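Local coordinates for spindle pole body-associated protein VIK1 (Saccharomyces cerevisiae, PDB 2O0A) that recruits the minus-end-directed motor KAR3 to microtubules and, as the KAR3-VIK1 heterodimer, cross-links antiparallel microtubules, at residues 15-18 / 19-23; 42-46 / 47-51; 72-75 / 76-80; 179-182 / 183-187; 230-233 / 234-238. All coordinates share one frame; numbering follows the deposited sequence.

In the fold
All five contacts are local, each within one helix, hairpin or loop of the C-terminal motor homology domain, which has a kinesin-like fold but lacks a nucleotide-binding site; none therefore borders an active site. Interactions 1, 2 and 3 lie close together, the nearest atoms of 1 and 3 being about 6 Å apart and those of 1 and 2 about 7 Å. Arg-13 links interactions 1 and 3, forming salt bridges with both Glu-16 and Glu-79. Interaction 4 sits on the other side of the chain's centre from interaction 1, about 35 Å away between centres. Interaction 5 is likewise opposite interaction 3, with about 25 Å between their centres.

Interaction 1. Residues 15-18 / 19-23; sequences LENS and IIEQK
Asn-17 and Ser-18 meet Glu-21 and Gln-22 one turn further on, a local i to i+4 contact within helix 4-23, the N-terminal helix of the modelled chain, running on toward strand 27-32, a place consistent with the neck helix of a kinesin-14. Alpha-helical backbone bonds set the spacing: Ile-20 N, for example, donates to Glu-16 O over 3.0 Å. Two isoleucines fold back along the carbonyls of the preceding turn. With CG1 beside its backbone N (chi1 -71°), Ile-20 places that atom 3.2 Å from Glu-16 O, and Ile-19 CG1 lies 3.3 Å from Leu-15 O. Glu-21 CG, placed beside the backbone N by chi1 (-76°), lies 3.4 Å from Asn-17 O. The 2.9 Å approach of Gln-22 NE2 to Ser-18 OG is a weak bond, and a doubtful one, since both side chains have a second conformer. The stronger polar partners lie elsewhere: Arg-27 meets both Asn-17 OD1 and Glu-21 OE2, Lys-263 also bridges to Glu-21, and Glu-16 pairs with Ser-12, Arg-13 and Arg-63. An amide and a carboxylate one turn apart thus share one guanidinium group, tying the helix to strand 27-32, and the two cationic partners of Glu-21 would probably keep it ionised.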
loop_
_atom_site.group_PDB
_atom_site.type_symbol
_atom_site.label_atom_id
_atom_site.label_comp_id
_atom_site.label_asym_id
_atom_site.label_seq_id
_atom_site.Cartn_x
_atom_site.Cartn_y
_atom_site.Cartn_z
ATOM N N LEU A 15 -14.400 0.306 13.991
ATOM C CA LEU A 15 -15.724 0.657 13.460
ATOM C C LEU A 15 -15.646 1.139 12.006
ATOM O O LEU A 15 -16.494 0.791 11.175
ATOM C CB LEU A 15 -16.412 1.715 14.344
ATOM C CG LEU A 15 -16.981 1.339 15.720
ATOM C CD1 LEU A 15 -17.545 2.585 16.397
ATOM C CD2 LEU A 15 -18.077 0.288 15.604
ATOM N N GLU A 16 -14.608 1.912 11.687
ATOM C CA GLU A 16 -14.434 2.412 10.324
ATOM C C GLU A 16 -14.250 1.272 9.356
ATOM O O GLU A 16 -14.829 1.260 8.269
ATOM C CB GLU A 16 -13.214 3.309 10.247
ATOM C CG GLU A 16 -13.373 4.630 10.937
ATOM C CD GLU A 16 -12.049 5.335 11.135
ATOM O OE1 GLU A 16 -11.260 5.456 10.145
ATOM O OE2 GLU A 16 -11.804 5.768 12.283
ATOM N N ASN A 17 -13.421 0.309 9.744
ATOM C CA ASN A 17 -13.173 -0.848 8.890
ATOM C C ASN A 17 -14.442 -1.666 8.648
ATOM O O ASN A 17 -14.658 -2.171 7.546
ATOM C CB ASN A 17 -12.083 -1.727 9.491
ATOM C CG ASN A 17 -11.658 -2.815 8.548
ATOM O OD1 ASN A 17 -11.035 -2.543 7.521
ATOM N ND2 ASN A 17 -12.032 -4.056 8.858
ATOM N N SER A 18 -15.282 -1.774 9.676
ATOM C CA SER A 18 -16.529 -2.521 9.555
ATOM C C SER A 18 -17.474 -1.826 8.577
ATOM O O SER A 18 -18.109 -2.485 7.763
ATOM C CB SER A 18 -17.186 -2.675 10.924
ATOM O OG SER A 18 -18.391 -3.421 10.814
ATOM N N ILE A 19 -17.536 -0.498 8.640
ATOM C CA ILE A 19 -18.400 0.280 7.745
ATOM C C ILE A 19 -17.935 0.101 6.303
ATOM O O ILE A 19 -18.733 -0.090 5.405
ATOM C CB ILE A 19 -18.463 1.770 8.159
ATOM C CG1 ILE A 19 -19.139 1.883 9.531
ATOM C CG2 ILE A 19 -19.195 2.617 7.091
ATOM C CD1 ILE A 19 -19.027 3.220 10.202
ATOM N N ILE A 20 -16.621 0.127 6.104
ATOM C CA ILE A 20 -16.051 -0.032 4.779
ATOM C C ILE A 20 -16.447 -1.395 4.206
ATOM O O ILE A 20 -16.791 -1.516 3.022
ATOM C CB ILE A 20 -14.520 0.150 4.863
ATOM C CG1 ILE A 20 -14.198 1.625 5.138
ATOM C CG2 ILE A 20 -13.841 -0.287 3.580
ATOM C CD1 ILE A 20 -12.749 1.860 5.646
ATOM N N GLU A 21 -16.372 -2.423 5.043
ATOM C CA GLU A 21 -16.756 -3.768 4.639
ATOM C C GLU A 21 -18.227 -3.808 4.250
ATOM O O GLU A 21 -18.582 -4.340 3.189
ATOM C CB GLU A 21 -16.456 -4.776 5.753
ATOM C CG GLU A 21 -14.963 -5.121 5.869
ATOM C CD GLU A 21 -14.425 -5.790 4.618
ATOM O OE1 GLU A 21 -14.885 -6.901 4.284
ATOM O OE2 GLU A 21 -13.552 -5.192 3.955
ATOM N N GLN A 22 -19.064 -3.212 5.094
ATOM C CA GLN A 22 -20.520 -3.199 4.872
ATOM C C GLN A 22 -20.919 -2.482 3.578
ATOM O O GLN A 22 -21.870 -2.901 2.895
ATOM C CB GLN A 22 -21.253 -2.566 6.062
ATOM C CG GLN A 22 -21.150 -3.310 7.405
ATOM C CD GLN A 22 -21.543 -2.431 8.591
ATOM O OE1 GLN A 22 -22.321 -1.482 8.450
ATOM N NE2 GLN A 22 -21.011 -2.750 9.763
ATOM N N LYS A 23 -20.202 -1.411 3.247
ATOM C CA LYS A 23 -20.528 -0.563 2.090
ATOM C C LYS A 23 -19.788 -0.958 0.798
ATOM O O LYS A 23 -19.979 -0.315 -0.248
ATOM C CB LYS A 23 -20.293 0.916 2.433
ATOM C CG LYS A 23 -21.253 1.483 3.497
ATOM C CD LYS A 23 -21.055 2.981 3.691
ATOM C CE LYS A 23 -22.167 3.577 4.542
ATOM N NZ LYS A 23 -22.141 5.080 4.578
#

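Interaction 2. Residues 42-46 / 47-51; sequences LFDYE and NGVIT
Asp-44 reaches over the turn toward Asn-47, while Phe-43 and Ile-50 lie side by side on the other face of the same beta hairpin, strands 41-44 and 49-52. The short strand axes run antiparallel at 166°. Phe-43 and Ile-50 form a non-hydrogen-bonded pair and point the same way, Phe-43 CD1 lying 3.9 Å from Ile-50 CG1. Asp-44 holds CG anti to the backbone N (chi1 -176°), which swings its carboxylate over the turn. There OD1 takes the 2.9 Å bond from Asn-47 N, met from above the carboxylate plane, and a weak one from Glu-46 N. Swapping Asp-44 for a leucine would probably leave Asn-47 N without its side-chain acceptor and the turn freer to shift. The backbone completes a G1 beta bulge: Asp-44 O accepts Val-49 N at 3.1 Å and, weakly, Gly-48 N, with Gly-48 at positive phi (72°). On the Asp-44 face, Asp-44 CB packs 3.8 Å from Val-49 CB, and a water bridges Leu-42 O and Thr-51 OG1, 2.8 Å from the latter. Phe-43 and Ile-50 rest on Val-32 of strand 27-32, Tyr-45 touches Val-64 of strand 63-66 and bonds Glu-34, and Val-49 and Thr-51 lean on Val-58 of strand 58-60, the third strand of this antiparallel sheet.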
loop_
_atom_site.group_PDB
_atom_site.type_symbol
_atom_site.label_atom_id
_atom_site.label_comp_id
_atom_site.label_asym_id
_atom_site.label_seq_id
_atom_site.Cartn_x
_atom_site.Cartn_y
_atom_site.Cartn_z
ATOM N N LEU A 42 -7.385 22.693 1.953
ATOM C CA LEU A 42 -8.028 22.591 3.256
ATOM C C LEU A 42 -8.126 21.136 3.665
ATOM O O LEU A 42 -8.527 20.289 2.865
ATOM C CB LEU A 42 -9.419 23.232 3.253
ATOM C CG LEU A 42 -9.562 24.758 3.124
ATOM C CD1 LEU A 42 -8.413 25.537 3.775
ATOM C CD2 LEU A 42 -9.739 25.171 1.675
ATOM N N PHE A 43 -7.734 20.848 4.901
ATOM C CA PHE A 43 -7.742 19.476 5.406
ATOM C C PHE A 43 -8.731 19.302 6.526
ATOM O O PHE A 43 -8.651 19.991 7.542
ATOM C CB PHE A 43 -6.360 19.083 5.918
ATOM C CG PHE A 43 -5.297 19.184 4.887
ATOM C CD1 PHE A 43 -4.986 18.095 4.082
ATOM C CD2 PHE A 43 -4.607 20.378 4.700
ATOM C CE1 PHE A 43 -4.004 18.195 3.107
ATOM C CE2 PHE A 43 -3.632 20.482 3.727
ATOM C CZ PHE A 43 -3.321 19.391 2.938
ATOM N N ASP A 44 -9.652 18.369 6.328
ATOM C CA ASP A 44 -10.590 17.963 7.364
ATOM C C ASP A 44 -10.203 16.556 7.846
ATOM O O ASP A 44 -10.606 15.549 7.261
ATOM C CB ASP A 44 -12.024 18.013 6.816
ATOM C CG ASP A 44 -13.076 17.698 7.877
ATOM O OD1 ASP A 44 -12.718 17.135 8.944
ATOM O OD2 ASP A 44 -14.265 18.023 7.648
ATOM N N TYR A 45 -9.441 16.511 8.934
ATOM C CA TYR A 45 -8.898 15.249 9.441
ATOM C C TYR A 45 -9.955 14.413 10.171
ATOM O O TYR A 45 -9.784 13.208 10.351
ATOM C CB TYR A 45 -7.699 15.523 10.354
ATOM C CG TYR A 45 -6.491 16.117 9.651
ATOM C CD1 TYR A 45 -5.727 15.350 8.769
ATOM C CD2 TYR A 45 -6.099 17.441 9.870
ATOM C CE1 TYR A 45 -4.609 15.883 8.120
ATOM C CE2 TYR A 45 -4.964 17.987 9.224
ATOM C CZ TYR A 45 -4.239 17.202 8.340
ATOM O OH TYR A 45 -3.114 17.687 7.713
ATOM N N GLU A 46 -11.045 15.051 10.603
ATOM C CA GLU A 46 -12.144 14.322 11.245
ATOM C C GLU A 46 -13.031 13.604 10.230
ATOM O O GLU A 46 -13.468 12.475 10.465
ATOM C CB GLU A 46 -13.004 15.251 12.120
ATOM C CG GLU A 46 -12.529 15.393 13.561
ATOM C CD GLU A 46 -12.830 14.174 14.412
ATOM O OE1 GLU A 46 -11.870 13.549 14.907
ATOM O OE2 GLU A 46 -14.024 13.842 14.586
ATOM N N ASN A 47 -13.285 14.248 9.092
ATOM C CA ASN A 47 -14.247 13.718 8.126
ATOM C C ASN A 47 -13.601 13.176 6.860
ATOM O O ASN A 47 -14.290 12.673 5.971
ATOM C CB ASN A 47 -15.291 14.794 7.777
ATOM C CG ASN A 47 -16.057 15.273 8.992
ATOM O OD1 ASN A 47 -15.995 16.457 9.355
ATOM N ND2 ASN A 47 -16.749 14.355 9.650
ATOM N N GLY A 48 -12.270 13.294 6.790
ATOM C CA GLY A 48 -11.490 12.705 5.706
ATOM C C GLY A 48 -11.675 13.445 4.399
ATOM O O GLY A 48 -11.926 12.842 3.365
ATOM N N VAL A 49 -11.555 14.760 4.453
ATOM C CA VAL A 49 -11.802 15.582 3.274
ATOM C C VAL A 49 -10.594 16.472 2.990
ATOM O O VAL A 49 -10.037 17.056 3.902
ATOM C CB VAL A 49 -13.059 16.478 3.471
ATOM C CG1 VAL A 49 -13.384 17.196 2.189
ATOM C CG2 VAL A 49 -14.249 15.643 3.919
ATOM N N ILE A 50 -10.192 16.554 1.722
ATOM C CA ILE A 50 -9.251 17.573 1.263
ATOM C C ILE A 50 -9.987 18.403 0.213
ATOM O O ILE A 50 -10.496 17.861 -0.774
ATOM C CB ILE A 50 -7.963 16.977 0.653
ATOM C CG1 ILE A 50 -7.293 16.030 1.651
ATOM C CG2 ILE A 50 -6.993 18.095 0.214
ATOM C CD1 ILE A 50 -6.124 15.252 1.061
ATOM N N THR A 51 -10.053 19.706 0.455
ATOM C CA THR A 51 -10.754 20.627 -0.434
ATOM C C THR A 51 -9.783 21.609 -1.072
ATOM O O THR A 51 -8.978 22.223 -0.374
ATOM C CB THR A 51 -11.816 21.425 0.346
ATOM O OG1 THR A 51 -12.769 20.521 0.921
ATOM C CG2 THR A 51 -12.547 22.400 -0.572
HETATM O O HOH W 1 -11.665 19.866 3.400
#

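Interaction 3. Residues 72-75 / 76-80; sequences EDKF and FTQEY
Phe-75 sets its ring edge against the face of Phe-76 near the start of helix 72-89, where the alpha-helix widens into a pi-type turn at 76-80. Its CB sits 3.1 Å from Phe-76 N, and with CG anti to the backbone N (chi1 169°) the ring runs forward along the helix. On one side, CD1 approaches Glu-79 CB at 3.7 Å. On the other, CD2 stands over the centre of the Phe-76 ring, 3.6 Å above its plane, making a T-shaped pair with planes at 80°. Farther out, CE2 touches Phe-76 CE1 at 3.7 Å and Tyr-80 CB at 3.8 Å, and CZ ends near that same CB. Beyond the helix, Phe-75 meets Tyr-31 and Ile-65, and Phe-76 packs on Leu-111 of helix 105-116. The wide turn is written in one atom: Phe-75 O accepts both Glu-79 N at 2.9 Å, from above the carbonyl plane, and Tyr-80 N at 3.0 Å.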
loop_
_atom_site.group_PDB
_atom_site.type_symbol
_atom_site.label_atom_id
_atom_site.label_comp_id
_atom_site.label_asym_id
_atom_site.label_seq_id
_atom_site.Cartn_x
_atom_site.Cartn_y
_atom_site.Cartn_z
ATOM N N GLU A 72 5.605 6.758 10.108
ATOM C CA GLU A 72 5.345 5.550 9.305
ATOM C C GLU A 72 5.120 4.302 10.156
ATOM O O GLU A 72 4.224 3.527 9.881
ATOM C CB GLU A 72 6.349 5.418 8.161
ATOM C CG GLU A 72 6.016 6.586 7.223
ATOM C CD GLU A 72 6.962 6.862 6.096
ATOM O OE1 GLU A 72 7.997 6.185 5.979
ATOM O OE2 GLU A 72 6.649 7.805 5.319
ATOM N N ASP A 73 5.867 4.156 11.246
ATOM C CA ASP A 73 5.612 3.047 12.175
ATOM C C ASP A 73 4.200 3.101 12.777
ATOM O O ASP A 73 3.529 2.060 12.909
ATOM C CB ASP A 73 6.631 3.071 13.312
ATOM C CG ASP A 73 8.034 2.708 12.878
ATOM O OD1 ASP A 73 8.236 2.090 11.803
ATOM O OD2 ASP A 73 8.963 3.025 13.655
ATOM N N LYS A 74 3.755 4.298 13.179
ATOM C CA LYS A 74 2.401 4.477 13.721
ATOM C C LYS A 74 1.320 4.293 12.653
ATOM O O LYS A 74 0.224 3.780 12.930
ATOM C CB LYS A 74 2.272 5.856 14.383
ATOM C CG LYS A 74 0.967 6.030 15.128
ATOM C CD LYS A 74 0.979 7.275 16.005
ATOM C CE LYS A 74 1.831 7.047 17.242
ATOM N NZ LYS A 74 1.278 5.986 18.134
ATOM N N PHE A 75 1.634 4.679 11.417
ATOM C CA PHE A 75 0.703 4.404 10.314
ATOM C C PHE A 75 0.347 2.917 10.309
ATOM O O PHE A 75 -0.815 2.549 10.242
ATOM C CB PHE A 75 1.246 4.807 8.931
ATOM C CG PHE A 75 0.390 4.285 7.814
ATOM C CD1 PHE A 75 -0.792 4.931 7.475
ATOM C CD2 PHE A 75 0.730 3.111 7.143
ATOM C CE1 PHE A 75 -1.618 4.424 6.472
ATOM C CE2 PHE A 75 -0.088 2.595 6.142
ATOM C CZ PHE A 75 -1.268 3.263 5.810
ATOM N N PHE A 76 1.354 2.066 10.377
ATOM C CA PHE A 76 1.069 0.646 10.308
ATOM C C PHE A 76 0.344 0.116 11.532
ATOM O O PHE A 76 -0.647 -0.599 11.392
ATOM C CB PHE A 76 2.355 -0.119 9.981
ATOM C CG PHE A 76 2.758 0.058 8.557
ATOM C CD1 PHE A 76 1.957 -0.451 7.545
ATOM C CD2 PHE A 76 3.859 0.831 8.214
ATOM C CE1 PHE A 76 2.266 -0.240 6.209
ATOM C CE2 PHE A 76 4.176 1.035 6.873
ATOM C CZ PHE A 76 3.374 0.495 5.874
ATOM N N THR A 77 0.803 0.489 12.723
ATOM C CA THR A 77 0.171 -0.032 13.950
ATOM C C THR A 77 -1.228 0.531 14.226
ATOM O O THR A 77 -2.098 -0.177 14.748
ATOM C CB THR A 77 1.072 0.178 15.190
ATOM O OG1 THR A 77 1.337 1.571 15.375
ATOM C CG2 THR A 77 2.390 -0.521 15.006
ATOM N N GLN A 78 -1.441 1.799 13.882
ATOM C CA GLN A 78 -2.679 2.512 14.213
ATOM C C GLN A 78 -3.679 2.543 13.062
ATOM O O GLN A 78 -4.882 2.355 13.260
ATOM C CB GLN A 78 -2.314 3.935 14.656
ATOM C CG GLN A 78 -3.454 4.908 14.910
ATOM C CD GLN A 78 -2.909 6.243 15.390
ATOM O OE1 GLN A 78 -2.287 6.326 16.458
ATOM N NE2 GLN A 78 -3.114 7.282 14.600
ATOM N N GLU A 79 -3.187 2.816 11.865
ATOM C CA GLU A 79 -4.083 3.130 10.760
ATOM C C GLU A 79 -4.327 1.954 9.835
ATOM O O GLU A 79 -5.405 1.850 9.252
ATOM C CB GLU A 79 -3.533 4.301 9.935
ATOM C CG GLU A 79 -3.370 5.630 10.725
ATOM C CD GLU A 79 -4.697 6.177 11.251
ATOM O OE1 GLU A 79 -5.765 5.824 10.703
ATOM O OE2 GLU A 79 -4.644 6.979 12.215
ATOM N N TYR A 80 -3.326 1.074 9.711
ATOM C CA TYR A 80 -3.375 -0.020 8.738
ATOM C C TYR A 80 -3.693 -1.383 9.365
ATOM O O TYR A 80 -4.246 -2.259 8.686
ATOM C CB TYR A 80 -2.011 -0.066 8.035
ATOM C CG TYR A 80 -1.852 -1.143 7.005
ATOM C CD1 TYR A 80 -2.444 -1.033 5.748
ATOM C CD2 TYR A 80 -1.064 -2.264 7.278
ATOM C CE1 TYR A 80 -2.273 -2.018 4.799
ATOM C CE2 TYR A 80 -0.892 -3.247 6.324
ATOM C CZ TYR A 80 -1.486 -3.118 5.103
ATOM O OH TYR A 80 -1.304 -4.117 4.184
#

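Interaction 4. Residues 179-182 / 183-187; sequences EDLP and LNFSC
Leu-181 and Phe-185 make the apolar part of a contact within the loop that connects strand 172-174 to strand 197-207. Leu-181 CD1 sits squarely over one face of the Phe-185 ring, 3.7 Å from its centroid and 4° off the ring normal, a CH-pi contact in which the methyl carbon is almost equally far from all six ring carbons. Phe-185 CG, anti to the backbone N (chi1 178°), carries the ring to Leu-181, and chi2 (81°) turns its face to the methyl. Nearer the backbone, Pro-182 CD packs more loosely against Phe-185 CB, at 4.3 Å. Asn-184 OD1 makes a van der Waals contact with Pro-182 CB, at 3.4 Å. The polar part is backbone. Phe-185 N donates to Pro-182 O over 3.0 Å, coming from well above the carbonyl plane, and Cys-187 N donates to Asn-184 O, also at 3.0 Å. Outside the loop, Ile-112 of helix 105-116 touches both Leu-181 and Phe-185, the Phe-185 ring also meets Phe-132, and Arg-108 NH1 bonds the carbonyls of Phe-185 and Cys-187. The two backbone bonds define overlapping type I beta turns, Pro-182 to Phe-185 and Asn-184 to Cys-187, which fold an irregular connection against a helix of the motor-like domain.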
loop_
_atom_site.group_PDB
_atom_site.type_symbol
_atom_site.label_atom_id
_atom_site.label_comp_id
_atom_site.label_asym_id
_atom_site.label_seq_id
_atom_site.Cartn_x
_atom_site.Cartn_y
_atom_site.Cartn_z
ATOM N N GLU A 179 16.845 -7.624 9.129
ATOM C CA GLU A 179 18.151 -8.302 9.232
ATOM C C GLU A 179 18.346 -9.409 8.196
ATOM O O GLU A 179 19.474 -9.769 7.855
ATOM C CB GLU A 179 18.322 -8.877 10.645
ATOM C CG GLU A 179 18.417 -7.803 11.723
ATOM C CD GLU A 179 18.194 -8.335 13.128
ATOM O OE1 GLU A 179 18.717 -9.422 13.457
ATOM O OE2 GLU A 179 17.497 -7.657 13.910
ATOM N N ASP A 180 17.244 -9.946 7.699
ATOM C CA ASP A 180 17.294 -11.005 6.697
ATOM C C ASP A 180 17.243 -10.469 5.282
ATOM O O ASP A 180 17.298 -11.240 4.307
ATOM C CB ASP A 180 16.173 -12.002 6.946
ATOM C CG ASP A 180 16.398 -12.802 8.204
ATOM O OD1 ASP A 180 17.561 -13.177 8.469
ATOM O OD2 ASP A 180 15.425 -13.036 8.939
ATOM N N LEU A 181 17.134 -9.150 5.166
ATOM C CA LEU A 181 17.018 -8.517 3.861
ATOM C C LEU A 181 18.289 -7.751 3.516
ATOM O O LEU A 181 19.080 -7.423 4.421
ATOM C CB LEU A 181 15.787 -7.600 3.828
ATOM C CG LEU A 181 14.463 -8.341 4.031
ATOM C CD1 LEU A 181 13.337 -7.342 4.218
ATOM C CD2 LEU A 181 14.167 -9.304 2.889
ATOM N N PRO A 182 18.495 -7.450 2.221
ATOM C CA PRO A 182 19.733 -6.785 1.840
ATOM C C PRO A 182 19.943 -5.458 2.555
ATOM O O PRO A 182 18.989 -4.784 2.970
ATOM C CB PRO A 182 19.565 -6.562 0.332
ATOM C CG PRO A 182 18.620 -7.640 -0.089
ATOM C CD PRO A 182 17.652 -7.715 1.043
ATOM N N LEU A 183 21.206 -5.085 2.698
ATOM C CA LEU A 183 21.540 -3.813 3.311
ATOM C C LEU A 183 20.935 -2.604 2.608
ATOM O O LEU A 183 20.735 -1.553 3.245
ATOM C CB LEU A 183 23.063 -3.663 3.406
ATOM C CG LEU A 183 23.724 -4.621 4.402
ATOM C CD1 LEU A 183 25.208 -4.770 4.044
ATOM C CD2 LEU A 183 23.525 -4.161 5.838
ATOM N N ASN A 184 20.635 -2.742 1.316
ATOM C CA ASN A 184 20.064 -1.644 0.541
ATOM C C ASN A 184 18.547 -1.723 0.412
ATOM O O ASN A 184 17.954 -0.998 -0.384
ATOM C CB ASN A 184 20.697 -1.563 -0.848
ATOM C CG ASN A 184 20.224 -2.653 -1.789
ATOM O OD1 ASN A 184 19.594 -3.632 -1.380
ATOM N ND2 ASN A 184 20.527 -2.485 -3.074
ATOM N N PHE A 185 17.933 -2.610 1.191
ATOM C CA PHE A 185 16.491 -2.848 1.063
ATOM C C PHE A 185 15.647 -1.582 1.152
ATOM O O PHE A 185 14.670 -1.435 0.394
ATOM C CB PHE A 185 16.009 -3.880 2.080
ATOM C CG PHE A 185 14.532 -4.125 2.030
ATOM C CD1 PHE A 185 13.993 -4.981 1.075
ATOM C CD2 PHE A 185 13.683 -3.521 2.968
ATOM C CE1 PHE A 185 12.594 -5.205 1.042
ATOM C CE2 PHE A 185 12.315 -3.746 2.941
ATOM C CZ PHE A 185 11.773 -4.576 1.973
ATOM N N SER A 186 16.013 -0.687 2.069
ATOM C CA SER A 186 15.203 0.505 2.342
ATOM C C SER A 186 15.613 1.726 1.508
ATOM O O SER A 186 15.125 2.835 1.746
ATOM C CB SER A 186 15.182 0.824 3.846
ATOM O OG SER A 186 14.604 -0.245 4.588
ATOM N N CYS A 187 16.518 1.525 0.548
ATOM C CA CYS A 187 16.898 2.570 -0.407
ATOM C C CYS A 187 15.822 2.681 -1.507
ATOM O O CYS A 187 15.348 1.664 -2.032
ATOM C CB CYS A 187 18.275 2.259 -1.014
ATOM S SG CYS A 187 19.638 2.020 0.179
#

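Interaction 5. Residues 230-233 / 234-238; sequences NLKS and IEQFD
Leu-231 O and Lys-232 O receive Glu-235 N and Gln-236 N in the shortest bonds across this first turn of helix 231-243; the bond from Glu-235 N to Leu-231 O measures 2.9 Å. Phe-237 N follows at 3.0 Å from Ser-233 O, and Ile-234 N closes the turn at 3.1 Å from Asn-230 O, Asn-230 holding the N-cap position. The hydroxyl of Ser-233, beside its own backbone N (chi1 -59°), bonds Gly-197 O outside the helix. Next come the side chains. Glu-235 runs extended back toward Leu-231, its CG lying 3.2 Å from Leu-231 O. Its carboxylate ends at the leucine branch, OE2 lying against the methyl, 3.5 Å from Leu-231 CD2. Replacing Glu-235 by an alanine removes the chain lying along Leu-231 and would probably leave one side of that leucine branch less covered. On another side of the helix, Ile-234 CG1 packs at 3.4 Å from Asn-230 O. Farther out, Glu-235 touches Lys-278 and Ile-234 touches Ile-282, both of helix 276-289, while Phe-237 reaches Leu-255 of helix 250-261 and, together with Ser-233, Leu-228 of strand 221-228.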
loop_
_atom_site.group_PDB
_atom_site.type_symbol
_atom_site.label_atom_id
_atom_site.label_comp_id
_atom_site.label_asym_id
_atom_site.label_seq_id
_atom_site.Cartn_x
_atom_site.Cartn_y
_atom_site.Cartn_z
ATOM N N ASN A 230 6.800 7.499 -8.421
ATOM C CA ASN A 230 6.984 8.749 -9.165
ATOM C C ASN A 230 5.776 9.032 -10.061
ATOM O O ASN A 230 4.958 8.133 -10.294
ATOM C CB ASN A 230 8.323 8.756 -9.924
ATOM C CG ASN A 230 8.506 7.549 -10.820
ATOM O OD1 ASN A 230 9.546 6.884 -10.767
ATOM N ND2 ASN A 230 7.516 7.269 -11.664
ATOM N N LEU A 231 5.635 10.278 -10.529
ATOM C CA LEU A 231 4.419 10.673 -11.259
ATOM C C LEU A 231 4.209 9.860 -12.524
ATOM O O LEU A 231 3.079 9.483 -12.836
ATOM C CB LEU A 231 4.391 12.176 -11.602
ATOM C CG LEU A 231 3.076 12.638 -12.261
ATOM C CD1 LEU A 231 1.882 12.579 -11.302
ATOM C CD2 LEU A 231 3.196 14.036 -12.853
ATOM N N LYS A 232 5.292 9.582 -13.244
ATOM C CA LYS A 232 5.185 8.786 -14.463
ATOM C C LYS A 232 4.561 7.423 -14.183
ATOM O O LYS A 232 3.645 7.008 -14.894
ATOM C CB LYS A 232 6.540 8.615 -15.142
ATOM C CG LYS A 232 6.777 9.583 -16.297
ATOM C CD LYS A 232 7.958 9.138 -17.157
ATOM C CE LYS A 232 7.520 8.321 -18.373
ATOM N NZ LYS A 232 7.096 6.934 -18.038
ATOM N N SER A 233 5.030 6.766 -13.118
ATOM C CA SER A 233 4.523 5.449 -12.734
ATOM C C SER A 233 3.041 5.549 -12.376
ATOM O O SER A 233 2.232 4.730 -12.803
ATOM C CB SER A 233 5.329 4.870 -11.557
ATOM O OG SER A 233 6.714 4.740 -11.879
ATOM N N ILE A 234 2.686 6.579 -11.609
ATOM C CA ILE A 234 1.297 6.795 -11.204
ATOM C C ILE A 234 0.375 7.010 -12.411
ATOM O O ILE A 234 -0.764 6.546 -12.428
ATOM C CB ILE A 234 1.196 7.977 -10.224
ATOM C CG1 ILE A 234 1.879 7.615 -8.900
ATOM C CG2 ILE A 234 -0.252 8.380 -10.000
ATOM C CD1 ILE A 234 2.220 8.815 -8.032
ATOM N N GLU A 235 0.889 7.736 -13.402
ATOM C CA GLU A 235 0.143 8.023 -14.616
ATOM C C GLU A 235 -0.047 6.786 -15.473
ATOM O O GLU A 235 -1.101 6.613 -16.093
ATOM C CB GLU A 235 0.844 9.110 -15.418
ATOM C CG GLU A 235 0.734 10.479 -14.793
ATOM C CD GLU A 235 1.528 11.520 -15.554
ATOM O OE1 GLU A 235 2.470 11.144 -16.291
ATOM O OE2 GLU A 235 1.215 12.716 -15.391
ATOM N N GLN A 236 0.966 5.920 -15.477
ATOM C CA GLN A 236 0.873 4.627 -16.149
ATOM C C GLN A 236 -0.234 3.785 -15.514
ATOM O O GLN A 236 -1.054 3.197 -16.215
ATOM C CB GLN A 236 2.223 3.906 -16.139
ATOM C CG GLN A 236 2.395 2.892 -17.261
ATOM C CD GLN A 236 3.839 2.457 -17.452
ATOM O OE1 GLN A 236 4.121 1.270 -17.605
ATOM N NE2 GLN A 236 4.759 3.418 -17.447
ATOM N N PHE A 237 -0.288 3.768 -14.180
ATOM C CA PHE A 237 -1.398 3.145 -13.467
ATOM C C PHE A 237 -2.731 3.739 -13.917
ATOM O O PHE A 237 -3.669 3.020 -14.255
ATOM C CB PHE A 237 -1.192 3.300 -11.951
ATOM C CG PHE A 237 -2.454 3.223 -11.130
ATOM C CD1 PHE A 237 -3.198 2.047 -11.053
ATOM C CD2 PHE A 237 -2.884 4.328 -10.398
ATOM C CE1 PHE A 237 -4.356 1.984 -10.266
ATOM C CE2 PHE A 237 -4.028 4.276 -9.619
ATOM C CZ PHE A 237 -4.771 3.101 -9.547
ATOM N N ASP A 238 -2.808 5.065 -13.937
ATOM C CA ASP A 238 -4.052 5.732 -14.299
ATOM C C ASP A 238 -4.492 5.387 -15.722
ATOM O O ASP A 238 -5.658 5.068 -15.948
ATOM C CB ASP A 238 -3.898 7.246 -14.167
ATOM C CG ASP A 238 -5.187 7.981 -14.456
ATOM O OD1 ASP A 238 -6.095 7.917 -13.610
ATOM O OD2 ASP A 238 -5.296 8.618 -15.534
#